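Local coordinates for putative uncharacterized protein TTHA0988 (Thermus thermophilus, PDB 3OEP) that is of unknown function but resembles the KipI and KipA proteins, with cyclophilin-like domains, and was once wrongly annotated as an allophanate hydrolase, at residues A[223-228]-A[359-364]; A[280-285]-A[318-323]; A[288-293]-A[310-315]; A[301-306]-A[314-319]. One frame throughout, in Å; residues are numbered along the deposited sequence. Where two conformers were deposited one is given.

Contact 1 of 4, residues A[223-228]-A[359-364]; sequences LLVEEP and RPLWAG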
loop_
_atom_site.group_PDB
_atom_site.type_symbol
_atom_site.label_atom_id
_atom_site.label_comp_id
_atom_site.label_asym_id
_atom_site.label_seq_id
_atom_site.Cartn_x
_atom_site.Cartn_y
_atom_site.Cartn_z
ATOM N N LEU A 223 -26.040 4.174 9.448
ATOM C CA LEU A 223 -26.121 2.719 9.486
ATOM C C LEU A 223 -25.259 2.120 10.593
ATOM O O LEU A 223 -24.265 2.721 11.035
ATOM C CB LEU A 223 -25.756 2.119 8.122
ATOM C CG LEU A 223 -24.311 2.299 7.653
ATOM C CD1 LEU A 223 -23.447 1.132 8.119
ATOM C CD2 LEU A 223 -24.254 2.434 6.127
ATOM N N LEU A 224 -25.684 0.943 11.033
ATOM C CA LEU A 224 -25.020 0.154 12.056
ATOM C C LEU A 224 -24.456 -1.102 11.428
ATOM O O LEU A 224 -25.160 -1.809 10.691
ATOM C CB LEU A 224 -26.022 -0.259 13.144
ATOM C CG LEU A 224 -25.526 -1.250 14.200
ATOM C CD1 LEU A 224 -24.458 -0.633 15.116
ATOM C CD2 LEU A 224 -26.703 -1.759 15.022
ATOM N N VAL A 225 -23.193 -1.383 11.730
ATOM C CA VAL A 225 -22.587 -2.654 11.380
ATOM C C VAL A 225 -22.979 -3.656 12.463
ATOM O O VAL A 225 -22.478 -3.597 13.589
ATOM C CB VAL A 225 -21.051 -2.557 11.305
ATOM C CG1 VAL A 225 -20.456 -3.915 10.889
ATOM C CG2 VAL A 225 -20.636 -1.441 10.353
ATOM N N GLU A 226 -23.907 -4.548 12.138
ATOM C CA GLU A 226 -24.342 -5.570 13.085
ATOM C C GLU A 226 -23.325 -6.699 13.160
ATOM O O GLU A 226 -23.000 -7.179 14.255
ATOM C CB GLU A 226 -25.715 -6.112 12.711
ATOM C CG GLU A 226 -26.826 -5.067 12.857
ATOM C CD GLU A 226 -28.130 -5.649 13.366
ATOM O OE1 GLU A 226 -28.092 -6.558 14.224
ATOM O OE2 GLU A 226 -29.201 -5.179 12.934
ATOM N N GLU A 227 -22.840 -7.114 11.991
ATOM C CA GLU A 227 -21.801 -8.130 11.871
ATOM C C GLU A 227 -20.819 -7.679 10.789
ATOM O O GLU A 227 -21.240 -7.217 9.730
ATOM C CB GLU A 227 -22.418 -9.481 11.489
ATOM C CG GLU A 227 -23.675 -9.832 12.281
ATOM C CD GLU A 227 -24.296 -11.152 11.862
ATOM O OE1 GLU A 227 -23.549 -12.056 11.436
ATOM O OE2 GLU A 227 -25.535 -11.285 11.969
ATOM N N PRO A 228 -19.508 -7.790 11.054
ATOM C CA PRO A 228 -18.548 -7.456 10.016
ATOM C C PRO A 228 -18.425 -8.585 9.004
ATOM O O PRO A 228 -18.727 -9.739 9.316
ATOM C CB PRO A 228 -17.242 -7.314 10.791
ATOM C CG PRO A 228 -17.384 -8.255 11.903
ATOM C CD PRO A 228 -18.830 -8.151 12.311
ATOM N N ARG A 359 -8.963 1.094 9.927
ATOM C CA ARG A 359 -9.139 -0.317 10.255
ATOM C C ARG A 359 -10.364 -0.871 9.553
ATOM O O ARG A 359 -11.215 -0.100 9.109
ATOM C CB ARG A 359 -9.331 -0.490 11.759
ATOM C CG ARG A 359 -10.508 0.287 12.308
ATOM C CD ARG A 359 -10.855 -0.133 13.713
ATOM N NE ARG A 359 -11.885 0.743 14.265
ATOM C CZ ARG A 359 -13.188 0.656 13.995
ATOM N NH1 ARG A 359 -13.660 -0.281 13.177
ATOM N NH2 ARG A 359 -14.030 1.517 14.565
ATOM N N PRO A 360 -10.480 -2.204 9.486
ATOM C CA PRO A 360 -11.733 -2.778 9.013
ATOM C C PRO A 360 -12.885 -2.513 9.982
ATOM O O PRO A 360 -12.664 -2.268 11.180
ATOM C CB PRO A 360 -11.437 -4.279 8.931
ATOM C CG PRO A 360 -9.949 -4.394 8.993
ATOM C CD PRO A 360 -9.492 -3.246 9.805
ATOM N N LEU A 361 -14.104 -2.561 9.465
ATOM C CA LEU A 361 -15.268 -2.334 10.302
ATOM C C LEU A 361 -15.409 -3.452 11.330
ATOM O O LEU A 361 -15.011 -4.606 11.084
ATOM C CB LEU A 361 -16.540 -2.202 9.464
ATOM C CG LEU A 361 -16.533 -1.070 8.430
ATOM C CD1 LEU A 361 -17.811 -1.103 7.607
ATOM C CD2 LEU A 361 -16.351 0.290 9.104
ATOM N N TRP A 362 -15.942 -3.065 12.488
ATOM C CA TRP A 362 -16.193 -3.936 13.631
ATOM C C TRP A 362 -17.687 -3.953 13.895
ATOM O O TRP A 362 -18.373 -2.966 13.636
ATOM C CB TRP A 362 -15.605 -3.333 14.900
ATOM C CG TRP A 362 -14.166 -3.492 15.143
ATOM C CD1 TRP A 362 -13.354 -4.491 14.706
ATOM C CD2 TRP A 362 -13.367 -2.652 15.979
ATOM N NE1 TRP A 362 -12.079 -4.302 15.190
ATOM C CE2 TRP A 362 -12.063 -3.178 15.976
ATOM C CE3 TRP A 362 -13.628 -1.490 16.718
ATOM C CZ2 TRP A 362 -11.014 -2.584 16.684
ATOM C CZ3 TRP A 362 -12.588 -0.898 17.423
ATOM C CH2 TRP A 362 -11.297 -1.446 17.397
ATOM N N ALA A 363 -18.173 -5.049 14.467
ATOM C CA ALA A 363 -19.535 -5.090 14.992
ATOM C C ALA A 363 -19.741 -3.903 15.931
ATOM O O ALA A 363 -18.887 -3.618 16.778
ATOM C CB ALA A 363 -19.788 -6.407 15.734
ATOM N N GLY A 364 -20.848 -3.189 15.747
ATOM C CA GLY A 364 -21.197 -2.049 16.594
ATOM C C GLY A 364 -20.795 -0.696 16.033
ATOM O O GLY A 364 -21.203 0.337 16.568
#
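From Leu-361 to Gly-364 the loop 359-364 lies along Val-225 and Pro-228, beside strand 221-225 and the corner that follows it. Arg-359 bonds within its own loop. Its NH1 donates to Pro-360 O at 3.0 Å, the oxygen lying close to the guanidinium plane. Trp-362 CE3 sits over the centre of one guanidinium face. Salt bridges to Glu-212 and Asp-365 also hold this arginine. Leu-361 turns toward the strand. Its CD1 meets Val-225 CG2 at 4.0 Å, and the two side chains cross at about a right angle. Its backbone O lies 3.5 Å from Pro-228 CB. Trp-362 turns its ring away, and its backbone does the touching: its O lies 3.6 Å from Val-225 CB and just as near CG1. That methyl is trans to the backbone N (chi1 -178°), which swings it to this carbonyl.

The strand is part of a six-stranded antiparallel sheet, beside strand 282-285. The chain turns a corner at Glu-226. Glu-226 and Glu-227 together face Val-282 in a classic beta bulge.

At this bulge, Ala-363 CB lies between Glu-226 O, at 3.6 Å, and Pro-228 CD, at 4.0 Å. Gly-364 N then donates to Val-225 O at 2.7 Å. The bond is nearly straight, 170° at the hydrogen. A side chain at Gly-364 would jam against the carbonyl O of Ala-363 at these backbone angles. Leu-224 CD1 reaches Gly-364 O at 3.7 Å.

Contact 2 of 4, residues A[280-285]-A[318-323]; sequences GPVLTA and GKTLRF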
loop_
_atom_site.group_PDB
_atom_site.type_symbol
_atom_site.label_atom_id
_atom_site.label_comp_id
_atom_site.label_asym_id
_atom_site.label_seq_id
_atom_site.Cartn_x
_atom_site.Cartn_y
_atom_site.Cartn_z
ATOM N N GLY A 280 -19.529 -10.381 2.995
ATOM C CA GLY A 280 -20.003 -9.039 3.270
ATOM C C GLY A 280 -20.517 -8.876 4.687
ATOM O O GLY A 280 -20.754 -9.863 5.390
ATOM N N PRO A 281 -20.704 -7.620 5.110
ATOM C CA PRO A 281 -21.237 -7.319 6.425
ATOM C C PRO A 281 -22.747 -7.464 6.477
ATOM O O PRO A 281 -23.400 -7.593 5.442
ATOM C CB PRO A 281 -20.842 -5.856 6.628
ATOM C CG PRO A 281 -20.842 -5.286 5.270
ATOM C CD PRO A 281 -20.386 -6.396 4.354
ATOM N N VAL A 282 -23.273 -7.452 7.692
ATOM C CA VAL A 282 -24.702 -7.330 7.930
ATOM C C VAL A 282 -24.923 -5.924 8.486
ATOM O O VAL A 282 -24.380 -5.579 9.537
ATOM C CB VAL A 282 -25.192 -8.387 8.931
ATOM C CG1 VAL A 282 -26.694 -8.232 9.188
ATOM C CG2 VAL A 282 -24.861 -9.801 8.425
ATOM N N LEU A 283 -25.709 -5.122 7.771
ATOM C CA LEU A 283 -25.859 -3.699 8.072
ATOM C C LEU A 283 -27.324 -3.356 8.282
ATOM O O LEU A 283 -28.189 -3.868 7.578
ATOM C CB LEU A 283 -25.339 -2.849 6.906
ATOM C CG LEU A 283 -23.932 -3.125 6.397
ATOM C CD1 LEU A 283 -23.642 -2.305 5.138
ATOM C CD2 LEU A 283 -22.902 -2.852 7.507
ATOM N N THR A 284 -27.603 -2.461 9.222
ATOM C CA THR A 284 -28.974 -1.995 9.429
ATOM C C THR A 284 -29.034 -0.468 9.356
ATOM O O THR A 284 -28.234 0.224 9.988
ATOM C CB THR A 284 -29.536 -2.524 10.756
ATOM O OG1 THR A 284 -29.483 -3.955 10.738
ATOM C CG2 THR A 284 -30.988 -2.072 10.959
ATOM N N ALA A 285 -29.971 0.039 8.558
ATOM C CA ALA A 285 -30.156 1.474 8.385
ATOM C C ALA A 285 -30.698 2.100 9.669
ATOM O O ALA A 285 -31.567 1.529 10.325
ATOM C CB ALA A 285 -31.109 1.752 7.212
ATOM N N GLY A 318 -34.234 0.835 10.026
ATOM C CA GLY A 318 -34.485 -0.396 10.769
ATOM C C GLY A 318 -34.449 -1.675 9.954
ATOM O O GLY A 318 -34.568 -2.756 10.518
ATOM N N LYS A 319 -34.289 -1.569 8.635
ATOM C CA LYS A 319 -34.222 -2.752 7.782
ATOM C C LYS A 319 -32.778 -3.179 7.576
ATOM O O LYS A 319 -31.878 -2.340 7.460
ATOM C CB LYS A 319 -34.899 -2.500 6.433
ATOM C CG LYS A 319 -36.361 -2.043 6.540
ATOM C CD LYS A 319 -37.225 -3.015 7.325
ATOM C CE LYS A 319 -38.699 -2.598 7.303
ATOM N NZ LYS A 319 -39.580 -3.628 7.917
ATOM N N THR A 320 -32.572 -4.494 7.518
ATOM C CA THR A 320 -31.239 -5.075 7.460
ATOM C C THR A 320 -30.872 -5.485 6.042
ATOM O O THR A 320 -31.648 -6.143 5.341
ATOM C CB THR A 320 -31.128 -6.262 8.424
ATOM O OG1 THR A 320 -31.392 -5.792 9.754
ATOM C CG2 THR A 320 -29.731 -6.902 8.367
ATOM N N LEU A 321 -29.677 -5.065 5.641
ATOM C CA LEU A 321 -29.112 -5.329 4.330
ATOM C C LEU A 321 -28.020 -6.390 4.473
ATOM O O LEU A 321 -27.137 -6.273 5.333
ATOM C CB LEU A 321 -28.513 -4.036 3.781
ATOM C CG LEU A 321 -27.864 -4.075 2.399
ATOM C CD1 LEU A 321 -28.881 -4.426 1.321
ATOM C CD2 LEU A 321 -27.202 -2.713 2.132
ATOM N N ARG A 322 -28.081 -7.418 3.632
ATOM C CA ARG A 322 -27.092 -8.497 3.639
ATOM C C ARG A 322 -26.577 -8.693 2.226
ATOM O O ARG A 322 -27.137 -8.141 1.270
ATOM C CB ARG A 322 -27.721 -9.797 4.142
ATOM C CG ARG A 322 -28.202 -9.752 5.587
ATOM C CD ARG A 322 -28.965 -11.017 5.962
ATOM N NE ARG A 322 -29.378 -11.006 7.368
ATOM C CZ ARG A 322 -30.496 -10.455 7.841
ATOM N NH1 ARG A 322 -31.366 -9.848 7.035
ATOM N NH2 ARG A 322 -30.752 -10.516 9.145
ATOM N N PHE A 323 -25.516 -9.481 2.094
ATOM C CA PHE A 323 -24.912 -9.732 0.789
ATOM C C PHE A 323 -24.713 -11.222 0.611
ATOM O O PHE A 323 -23.923 -11.841 1.320
ATOM C CB PHE A 323 -23.605 -8.967 0.654
ATOM C CG PHE A 323 -23.784 -7.482 0.772
ATOM C CD1 PHE A 323 -24.171 -6.731 -0.324
ATOM C CD2 PHE A 323 -23.634 -6.850 2.000
ATOM C CE1 PHE A 323 -24.368 -5.358 -0.214
ATOM C CE2 PHE A 323 -23.826 -5.476 2.118
ATOM C CZ PHE A 323 -24.196 -4.734 1.010
HETATM O O HOH W 1 -21.671 -12.169 2.511
HETATM O O HOH W 2 -24.067 -10.104 4.446
#
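Leu-283 and Leu-321 form a hydrogen-bonded pair between two neighbouring antiparallel strands, 282-285 and 320-325. Both strands lie inside a six-stranded antiparallel sheet and within the range of the carboxyltransferase A and B family. Strand 221-225 lies on the far side of 282-285.

Backbone bonds come first. Leu-321 N donates to Leu-283 O at 2.7 Å, and Leu-283 N returns the bond to Leu-321 O. Further on, Ala-285 N donates to Lys-319 O and Gly-318 N to Ala-285 O.

One polar side-chain pair joins the strands. Thr-284 OG1 and Thr-320 OG1 are hydrogen-bonded at 2.8 Å, across the non-hydrogen-bonded backbone pair. Both hydroxyls lie trans to their own carbonyl carbons (chi1 -58° and -60°), which brings them together. Glu-226 OE2 is also bonded to Thr-284 OG1. A valine in place of Thr-284 would probably leave both the Thr-320 hydroxyl and the Glu-226 carboxylate without this partner.

Packing contacts surround the threonines. Val-282 CG1 presses on Thr-320 CG2 at 3.4 Å, tighter than normal packing. Within its own strand, the same Thr-320 methyl lies over one face of the Arg-322 guanidinium, offset toward its rim.

At the far end the strands part and water fills in. One water bridges Gly-280 N and Phe-323 O. A second accepts from Phe-323 N and donates to Pro-281 O, which also lies in the plane of the Phe-323 ring, 3.5 Å from CD2.

Contact 3 of 4, residues A[288-293]-A[310-315]; sequences DLVAAF and GQSFLW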
loop_
_atom_site.group_PDB
_atom_site.type_symbol
_atom_site.label_atom_id
_atom_site.label_comp_id
_atom_site.label_asym_id
_atom_site.label_seq_id
_atom_site.Cartn_x
_atom_site.Cartn_y
_atom_site.Cartn_z
ATOM N N ASP A 288 -33.834 6.503 6.828
ATOM C CA ASP A 288 -34.140 6.119 5.453
ATOM C C ASP A 288 -33.010 6.611 4.549
ATOM O O ASP A 288 -32.696 7.809 4.533
ATOM C CB ASP A 288 -35.485 6.707 4.994
ATOM C CG ASP A 288 -36.680 6.164 5.779
ATOM O OD1 ASP A 288 -36.606 5.049 6.345
ATOM O OD2 ASP A 288 -37.718 6.868 5.829
ATOM N N LEU A 289 -32.396 5.680 3.821
ATOM C CA LEU A 289 -31.244 5.956 2.968
ATOM C C LEU A 289 -31.545 5.598 1.528
ATOM O O LEU A 289 -32.385 4.741 1.258
ATOM C CB LEU A 289 -30.039 5.104 3.401
ATOM C CG LEU A 289 -29.479 5.349 4.794
ATOM C CD1 LEU A 289 -28.510 4.237 5.183
ATOM C CD2 LEU A 289 -28.803 6.713 4.860
ATOM N N VAL A 290 -30.847 6.259 0.611
ATOM C CA VAL A 290 -30.730 5.765 -0.741
ATOM C C VAL A 290 -29.291 5.306 -0.894
ATOM O O VAL A 290 -28.348 6.061 -0.632
ATOM C CB VAL A 290 -31.124 6.803 -1.784
ATOM C CG1 VAL A 290 -30.821 6.296 -3.195
ATOM C CG2 VAL A 290 -32.606 7.119 -1.647
ATOM N N ALA A 291 -29.140 4.038 -1.248
ATOM C CA ALA A 291 -27.838 3.409 -1.356
ATOM C C ALA A 291 -27.708 2.739 -2.715
ATOM O O ALA A 291 -28.700 2.538 -3.414
ATOM C CB ALA A 291 -27.658 2.379 -0.221
ATOM N N ALA A 292 -26.482 2.408 -3.103
ATOM C CA ALA A 292 -26.256 1.684 -4.347
ATOM C C ALA A 292 -25.203 0.616 -4.143
ATOM O O ALA A 292 -24.225 0.826 -3.423
ATOM C CB ALA A 292 -25.828 2.628 -5.457
ATOM N N PHE A 293 -25.429 -0.522 -4.790
ATOM C CA PHE A 293 -24.552 -1.668 -4.734
ATOM C C PHE A 293 -23.948 -1.872 -6.120
ATOM O O PHE A 293 -24.657 -1.840 -7.125
ATOM C CB PHE A 293 -25.346 -2.899 -4.286
ATOM C CG PHE A 293 -24.594 -4.186 -4.419
ATOM C CD1 PHE A 293 -25.157 -5.265 -5.092
ATOM C CD2 PHE A 293 -23.318 -4.320 -3.890
ATOM C CE1 PHE A 293 -24.463 -6.456 -5.224
ATOM C CE2 PHE A 293 -22.618 -5.512 -4.021
ATOM C CZ PHE A 293 -23.192 -6.577 -4.694
ATOM N N GLY A 310 -25.168 -2.776 -9.586
ATOM C CA GLY A 310 -25.353 -1.775 -10.620
ATOM C C GLY A 310 -26.625 -0.965 -10.484
ATOM O O GLY A 310 -27.077 -0.363 -11.454
ATOM N N GLN A 311 -27.215 -0.936 -9.293
ATOM C CA GLN A 311 -28.416 -0.138 -9.096
ATOM C C GLN A 311 -28.528 0.431 -7.694
ATOM O O GLN A 311 -27.886 -0.056 -6.749
ATOM C CB GLN A 311 -29.667 -0.958 -9.447
ATOM C CG GLN A 311 -29.948 -2.125 -8.518
ATOM C CD GLN A 311 -31.009 -3.066 -9.070
ATOM O OE1 GLN A 311 -30.726 -3.909 -9.922
ATOM N NE2 GLN A 311 -32.234 -2.927 -8.585
ATOM N N SER A 312 -29.341 1.481 -7.584
ATOM C CA SER A 312 -29.624 2.117 -6.307
ATOM C C SER A 312 -31.008 1.713 -5.821
ATOM O O SER A 312 -31.867 1.295 -6.608
ATOM C CB SER A 312 -29.513 3.641 -6.404
ATOM O OG SER A 312 -30.609 4.202 -7.095
ATOM N N PHE A 313 -31.216 1.855 -4.519
ATOM C CA PHE A 313 -32.427 1.371 -3.883
ATOM C C PHE A 313 -32.711 2.161 -2.618
ATOM O O PHE A 313 -31.815 2.801 -2.062
ATOM C CB PHE A 313 -32.290 -0.127 -3.564
ATOM C CG PHE A 313 -31.077 -0.472 -2.739
ATOM C CD1 PHE A 313 -29.856 -0.736 -3.350
ATOM C CD2 PHE A 313 -31.160 -0.552 -1.355
ATOM C CE1 PHE A 313 -28.738 -1.060 -2.593
ATOM C CE2 PHE A 313 -30.040 -0.876 -0.591
ATOM C CZ PHE A 313 -28.830 -1.129 -1.214
ATOM N N LEU A 314 -33.965 2.113 -2.176
ATOM C CA LEU A 314 -34.353 2.713 -0.909
ATOM C C LEU A 314 -34.065 1.693 0.189
ATOM O O LEU A 314 -34.424 0.522 0.083
ATOM C CB LEU A 314 -35.833 3.121 -0.929
ATOM C CG LEU A 314 -36.378 4.028 0.194
ATOM C CD1 LEU A 314 -36.497 3.278 1.503
ATOM C CD2 LEU A 314 -35.550 5.297 0.387
ATOM N N TRP A 315 -33.390 2.155 1.232
ATOM C CA TRP A 315 -33.008 1.328 2.359
ATOM C C TRP A 315 -33.660 1.949 3.599
ATOM O O TRP A 315 -33.154 2.923 4.153
ATOM C CB TRP A 315 -31.486 1.295 2.437
ATOM C CG TRP A 315 -30.890 0.437 3.515
ATOM C CD1 TRP A 315 -31.530 -0.461 4.326
ATOM C CD2 TRP A 315 -29.502 0.371 3.863
ATOM N NE1 TRP A 315 -30.625 -1.055 5.180
ATOM C CE2 TRP A 315 -29.375 -0.560 4.917
ATOM C CE3 TRP A 315 -28.357 1.035 3.406
ATOM C CZ2 TRP A 315 -28.145 -0.858 5.508
ATOM C CZ3 TRP A 315 -27.134 0.741 4.005
ATOM C CH2 TRP A 315 -27.042 -0.191 5.042
#
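Phe-313 folds its ring back over Ala-291, its partner on the neighbouring antiparallel strand. From CB, the ring carbon CG stands in the crowded position between backbone N and carbonyl carbon (chi1 55°). This brings Ala-291 O against one ring face, 3.4 Å from the plane and toward the rim. CD1 is the ring atom closest to that oxygen, at 3.5 Å. CE1 comes next and also meets Phe-293 CB at 4.2 Å. At the tip, CZ is 3.8 Å from Ala-291 CB, whose methyl makes an off-centre CH-pi contact with the ring.

Ala-291 CB also meets Trp-315 CE3. Leu-289 lies alongside that indole, with CD1 3.7 Å from CE3. On the other face of the sheet, Val-290 CG2 meets Leu-314 CD2, and Ala-292 CB meets Ser-312 CB. Ser-312 OG is bonded to Arg-379 N.

Paired backbone bonds join Leu-289 to Trp-315 and Ala-291 to Phe-313. Phe-293 N donates to Gln-311 O. Phe-293 O takes a firm bond from Gly-310 N at 2.7 Å and a weak one from Gln-311 N. Gly-310 and Gln-311 thus form a G1 beta bulge, in an antiparallel strand pair of the carboxyltransferase A and B family, within a five-stranded sheet.

Contact 4 of 4, residues A[301-306]-A[314-319]; sequences LLEGEE and LWPRGK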
loop_
_atom_site.group_PDB
_atom_site.type_symbol
_atom_site.label_atom_id
_atom_site.label_comp_id
_atom_site.label_asym_id
_atom_site.label_seq_id
_atom_site.Cartn_x
_atom_site.Cartn_y
_atom_site.Cartn_z
ATOM N N LEU A 301 -29.293 -8.319 -0.443
ATOM C CA LEU A 301 -30.553 -8.869 0.053
ATOM C C LEU A 301 -31.189 -7.867 0.997
ATOM O O LEU A 301 -30.597 -7.510 2.018
ATOM C CB LEU A 301 -30.329 -10.180 0.810
ATOM C CG LEU A 301 -29.838 -11.398 0.036
ATOM C CD1 LEU A 301 -29.696 -12.580 0.986
ATOM C CD2 LEU A 301 -30.782 -11.733 -1.094
ATOM N N LEU A 302 -32.397 -7.414 0.662
ATOM C CA LEU A 302 -33.097 -6.434 1.481
ATOM C C LEU A 302 -34.587 -6.743 1.470
ATOM O O LEU A 302 -35.194 -6.811 0.403
ATOM C CB LEU A 302 -32.852 -5.022 0.946
ATOM C CG LEU A 302 -33.525 -3.878 1.709
ATOM C CD1 LEU A 302 -32.983 -3.799 3.125
ATOM C CD2 LEU A 302 -33.336 -2.552 0.974
ATOM N N GLU A 303 -35.156 -6.936 2.660
ATOM C CA GLU A 303 -36.594 -7.204 2.820
ATOM C C GLU A 303 -37.075 -8.357 1.930
ATOM O O GLU A 303 -38.159 -8.295 1.343
ATOM C CB GLU A 303 -37.407 -5.932 2.549
ATOM C CG GLU A 303 -37.105 -4.787 3.512
ATOM C CD GLU A 303 -37.946 -3.559 3.240
ATOM O OE1 GLU A 303 -37.547 -2.736 2.387
ATOM O OE2 GLU A 303 -39.005 -3.410 3.885
ATOM N N GLY A 304 -36.251 -9.396 1.830
ATOM C CA GLY A 304 -36.583 -10.589 1.055
ATOM C C GLY A 304 -36.243 -10.543 -0.426
ATOM O O GLY A 304 -36.267 -11.584 -1.090
ATOM N N GLU A 305 -35.929 -9.353 -0.948
ATOM C CA GLU A 305 -35.661 -9.167 -2.376
ATOM C C GLU A 305 -34.165 -9.220 -2.659
ATOM O O GLU A 305 -33.370 -8.724 -1.867
ATOM C CB GLU A 305 -36.199 -7.812 -2.855
ATOM C CG GLU A 305 -37.671 -7.546 -2.556
ATOM C CD GLU A 305 -38.630 -8.430 -3.342
ATOM O OE1 GLU A 305 -39.816 -8.477 -2.959
ATOM O OE2 GLU A 305 -38.214 -9.068 -4.334
ATOM N N GLU A 306 -33.791 -9.821 -3.787
ATOM C CA GLU A 306 -32.412 -9.780 -4.267
ATOM C C GLU A 306 -32.207 -8.532 -5.118
ATOM O O GLU A 306 -33.052 -8.204 -5.959
ATOM C CB GLU A 306 -32.070 -11.029 -5.092
ATOM C CG GLU A 306 -31.772 -12.258 -4.252
ATOM C CD GLU A 306 -31.266 -13.434 -5.070
ATOM O OE1 GLU A 306 -31.210 -13.330 -6.314
ATOM O OE2 GLU A 306 -30.915 -14.467 -4.463
ATOM N N LEU A 314 -33.965 2.113 -2.176
ATOM C CA LEU A 314 -34.353 2.713 -0.909
ATOM C C LEU A 314 -34.065 1.693 0.189
ATOM O O LEU A 314 -34.424 0.522 0.083
ATOM C CB LEU A 314 -35.833 3.121 -0.929
ATOM C CG LEU A 314 -36.378 4.028 0.194
ATOM C CD1 LEU A 314 -36.497 3.278 1.503
ATOM C CD2 LEU A 314 -35.550 5.297 0.387
ATOM N N TRP A 315 -33.390 2.155 1.232
ATOM C CA TRP A 315 -33.008 1.328 2.359
ATOM C C TRP A 315 -33.660 1.949 3.599
ATOM O O TRP A 315 -33.154 2.923 4.153
ATOM C CB TRP A 315 -31.486 1.295 2.437
ATOM C CG TRP A 315 -30.890 0.437 3.515
ATOM C CD1 TRP A 315 -31.530 -0.461 4.326
ATOM C CD2 TRP A 315 -29.502 0.371 3.863
ATOM N NE1 TRP A 315 -30.625 -1.055 5.180
ATOM C CE2 TRP A 315 -29.375 -0.560 4.917
ATOM C CE3 TRP A 315 -28.357 1.035 3.406
ATOM C CZ2 TRP A 315 -28.145 -0.858 5.508
ATOM C CZ3 TRP A 315 -27.134 0.741 4.005
ATOM C CH2 TRP A 315 -27.042 -0.191 5.042
ATOM N N PRO A 316 -34.822 1.409 4.013
ATOM C CA PRO A 316 -35.586 2.069 5.069
ATOM C C PRO A 316 -35.001 1.873 6.455
ATOM O O PRO A 316 -34.371 0.847 6.720
ATOM C CB PRO A 316 -36.967 1.405 4.985
ATOM C CG PRO A 316 -37.001 0.689 3.689
ATOM C CD PRO A 316 -35.592 0.311 3.396
ATOM N N ARG A 317 -35.231 2.851 7.326
ATOM C CA ARG A 317 -34.794 2.791 8.713
ATOM C C ARG A 317 -35.191 1.463 9.346
ATOM O O ARG A 317 -36.333 1.016 9.205
ATOM C CB ARG A 317 -35.410 3.947 9.509
ATOM C CG ARG A 317 -35.233 3.849 11.012
ATOM C CD ARG A 317 -35.862 5.058 11.682
ATOM N NE ARG A 317 -34.991 6.222 11.585
ATOM C CZ ARG A 317 -35.387 7.490 11.676
ATOM N NH1 ARG A 317 -36.669 7.801 11.854
ATOM N NH2 ARG A 317 -34.482 8.458 11.579
ATOM N N GLY A 318 -34.234 0.835 10.026
ATOM C CA GLY A 318 -34.485 -0.396 10.769
ATOM C C GLY A 318 -34.449 -1.675 9.954
ATOM O O GLY A 318 -34.568 -2.756 10.518
ATOM N N LYS A 319 -34.289 -1.569 8.635
ATOM C CA LYS A 319 -34.222 -2.752 7.782
ATOM C C LYS A 319 -32.778 -3.179 7.576
ATOM O O LYS A 319 -31.878 -2.340 7.460
ATOM C CB LYS A 319 -34.899 -2.500 6.433
ATOM C CG LYS A 319 -36.361 -2.043 6.540
ATOM C CD LYS A 319 -37.225 -3.015 7.325
ATOM C CE LYS A 319 -38.699 -2.598 7.303
ATOM N NZ LYS A 319 -39.580 -3.628 7.917
#
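Leu-302 and Lys-319 meet where two tight turns come side by side. Residues 302-305 form a type I' turn between strands 298-302 and 305-307, with Leu-302 N and O both bonded to Glu-305. Residues 316-319 form a type II turn, closed by Lys-319 N donating to Pro-316 O. Gly-318 takes the positive phi of its third position. The two backbones stay apart, with Glu-303 CA and Lys-319 CA, the nearest pair, 7.1 Å from each other.

Side chains close the distance. Leu-302 CG is trans to its backbone N (chi1 -180°), which sends both methyls across. CD1 touches Trp-315 CD1 at 3.8 Å and Lys-319 CB at 4.0 Å. CD2 lies 3.4 Å from Leu-314 O. The leucine crosses the indole at about a right angle. Trp-315 NE1 donates to Lys-319 O at 2.9 Å, from above the carbonyl plane. That oxygen also accepts from Ala-285 N. An alanine in place of Trp-315 would probably leave Lys-319 O without one of its two donors and open a gap beside Leu-302.

Glu-303 reaches over the outside with its chain extended beyond CG. OE1 rests by Pro-316 CG, at 3.7 Å. OE2 lies 3.5 Å from Lys-319 CE, because the lysine is bent at chi2 (-56°) and crosses the glutamate. OE2 and Lys-319 NZ are 4.1 Å apart, beyond salt-bridge range. The opposite charges probably attract only loosely at this exposed rim, and the joining seems to rest on van der Waals contacts of Leu-302 and Glu-303 more than on charge.

Contact 3 is the most buried, and contacts 1, 2 and 4 are partly exposed. Contacts 2 and 3 are each strand pairs, but in different sheets. Trp-315 packs between the two sheets, touching Leu-283, Ala-285 and Leu-321 of contact 2. It also meets Leu-223 of contact 1. Contact 4 joins the sheets at their turns and shares residues with both contacts 2 and 3. Contacts 1 and 2 hold neighbouring strands of one sheet, tied by Glu-226 to Thr-284. Backbone bonds dominate the strand pairs. Contact 1 has one such bond and loop packing. Contact 4 relies on side chains, with a loose charge pair at its surface.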